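Local coordinates for protein LytB (Plasmodium falciparum, PDB 4N7B) that catalyses the last step of the non-mevalonate isoprenoid pathway, reducing (E)-4-hydroxy-3-methylbut-2-enyl diphosphate to isopentenyl and dimethylallyl diphosphate with an iron-sulfur cluster, at residues 433-438 / 445-450. Numbering follows the deposited sequence.
Sequences TIVVGS and KKLVYS
V435 lays its two methyl groups against the helix 442-452, where they overlap the side chains of L447 and V448. Its CG2 does most of the touching and lies 3.7 Å from CG2 of V448. The same V435 methyl is 3.9 Å from CB of L447 and also approaches the backbone N of V448, so it rests on the helix where one residue passes into the next. The other branch, CG1, turns to L447 alone, 4.0 Å from its CD1. In V435 this split follows from chi1 of 178°, which sets CG1 anti to the backbone N and leaves CG2 beside that N. The side chains of V435 and L447 cross at about a right angle, whereas V448 approaches at a slant and offers one methyl, CG2. The contact is wholly apolar and small, burying 176 Å² in all, with the CA atoms of V435 and V448 6.4 Å apart. It packs strand 432-436 of the five-stranded parallel sheet of this IspH-family protein against helix 442-452, which covers one face of that sheet on the way to strand 458-461 in a right-handed beta-alpha-beta crossover. The neighbouring I434 points to the other face of the sheet, where it meets F494 of helix 488-499. After the strand, the chain passes through G437 and leads to S441, S442 and N443, which by similarity bind the diphosphate substrate and, like it, the products. Further along the helix, S450 OG donates a 2.7 Å hydrogen bond to K446 O; this carbonyl also accepts the helical bond from S450 N, with one donor on each side of the carbonyl plane.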
loop_
_atom_site.group_PDB
_atom_site.type_symbol
_atom_site.label_atom_id
_atom_site.label_comp_id
_atom_site.label_asym_id
_atom_site.label_seq_id
_atom_site.Cartn_x
_atom_site.Cartn_y
_atom_site.Cartn_z
ATOM N N THR A 433 18.877 -9.268 0.523
ATOM C CA THR A 433 17.790 -8.601 -0.177
ATOM C C THR A 433 17.748 -7.129 0.247
ATOM O O THR A 433 17.736 -6.817 1.444
ATOM C CB THR A 433 16.423 -9.250 0.142
ATOM O OG1 THR A 433 16.345 -10.550 -0.464
ATOM C CG2 THR A 433 15.296 -8.370 -0.399
ATOM N N ILE A 434 17.744 -6.230 -0.731
ATOM C CA ILE A 434 17.563 -4.809 -0.459
ATOM C C ILE A 434 16.224 -4.368 -0.991
ATOM O O ILE A 434 15.936 -4.517 -2.186
ATOM C CB ILE A 434 18.631 -3.937 -1.112
ATOM C CG1 ILE A 434 19.989 -4.200 -0.474
ATOM C CG2 ILE A 434 18.275 -2.460 -0.942
ATOM C CD1 ILE A 434 21.113 -3.505 -1.181
ATOM N N VAL A 435 15.387 -3.863 -0.096
ATOM C CA VAL A 435 14.105 -3.340 -0.490
ATOM C C VAL A 435 14.179 -1.844 -0.364
ATOM O O VAL A 435 14.489 -1.326 0.709
ATOM C CB VAL A 435 12.974 -3.827 0.397
ATOM C CG1 VAL A 435 11.663 -3.200 -0.056
ATOM C CG2 VAL A 435 12.896 -5.340 0.358
ATOM N N VAL A 436 13.902 -1.142 -1.463
ATOM C CA VAL A 436 13.946 0.319 -1.434
ATOM C C VAL A 436 12.571 0.838 -1.107
ATOM O O VAL A 436 11.586 0.498 -1.755
ATOM C CB VAL A 436 14.457 0.894 -2.745
ATOM C CG1 VAL A 436 14.608 2.393 -2.644
ATOM C CG2 VAL A 436 15.784 0.230 -3.093
ATOM N N GLY A 437 12.486 1.616 -0.043
ATOM C CA GLY A 437 11.206 2.171 0.334
ATOM C C GLY A 437 11.216 2.750 1.719
ATOM O O GLY A 437 12.250 2.735 2.415
ATOM N N SER A 438 10.066 3.289 2.108
ATOM C CA SER A 438 9.920 3.974 3.388
ATOM C C SER A 438 9.468 3.050 4.519
ATOM O O SER A 438 8.684 2.121 4.301
ATOM C CB SER A 438 8.904 5.104 3.249
ATOM O OG SER A 438 8.431 5.473 4.528
ATOM N N LYS A 445 7.638 -3.088 4.211
ATOM C CA LYS A 445 8.079 -3.886 5.343
ATOM C C LYS A 445 7.772 -5.353 5.118
ATOM O O LYS A 445 8.544 -6.220 5.534
ATOM C CB LYS A 445 7.442 -3.379 6.636
ATOM C CG LYS A 445 8.118 -2.099 7.128
ATOM C CD LYS A 445 7.528 -1.595 8.433
ATOM C CE LYS A 445 6.153 -1.016 8.227
ATOM N NZ LYS A 445 5.695 -0.307 9.463
ATOM N N LYS A 446 6.671 -5.643 4.424
ATOM C CA LYS A 446 6.293 -7.040 4.192
ATOM C C LYS A 446 7.182 -7.682 3.131
ATOM O O LYS A 446 7.331 -8.910 3.092
ATOM C CB LYS A 446 4.803 -7.179 3.847
ATOM C CG LYS A 446 3.877 -6.629 4.931
ATOM C CD LYS A 446 4.133 -7.313 6.269
ATOM C CE LYS A 446 3.643 -6.463 7.447
ATOM N NZ LYS A 446 4.188 -6.992 8.763
ATOM N N LEU A 447 7.806 -6.866 2.288
ATOM C CA LEU A 447 8.741 -7.421 1.311
ATOM C C LEU A 447 9.980 -7.885 2.055
ATOM O O LEU A 447 10.469 -8.992 1.848
ATOM C CB LEU A 447 9.114 -6.389 0.253
ATOM C CG LEU A 447 8.054 -6.176 -0.820
ATOM C CD1 LEU A 447 8.454 -5.015 -1.708
ATOM C CD2 LEU A 447 7.878 -7.420 -1.643
ATOM N N VAL A 448 10.498 -7.030 2.921
ATOM C CA VAL A 448 11.649 -7.403 3.734
ATOM C C VAL A 448 11.360 -8.702 4.483
ATOM O O VAL A 448 12.182 -9.628 4.531
ATOM C CB VAL A 448 11.955 -6.310 4.759
ATOM C CG1 VAL A 448 12.811 -6.861 5.930
ATOM C CG2 VAL A 448 12.638 -5.165 4.087
ATOM N N TYR A 449 10.184 -8.759 5.088
ATOM C CA TYR A 449 9.798 -9.918 5.885
ATOM C C TYR A 449 9.712 -11.179 5.030
ATOM O O TYR A 449 10.106 -12.256 5.464
ATOM C CB TYR A 449 8.456 -9.629 6.523
ATOM C CG TYR A 449 7.858 -10.708 7.388
ATOM C CD1 TYR A 449 8.288 -10.893 8.693
ATOM C CD2 TYR A 449 6.823 -11.501 6.921
ATOM C CE1 TYR A 449 7.707 -11.852 9.514
ATOM C CE2 TYR A 449 6.242 -12.460 7.725
ATOM C CZ TYR A 449 6.696 -12.632 9.028
ATOM O OH TYR A 449 6.116 -13.582 9.834
ATOM N N SER A 450 9.187 -11.049 3.816
ATOM C CA SER A 450 9.031 -12.206 2.930
ATOM C C SER A 450 10.375 -12.861 2.675
ATOM O O SER A 450 10.478 -14.080 2.638
ATOM C CB SER A 450 8.413 -11.783 1.582
ATOM O OG SER A 450 7.094 -11.287 1.748
#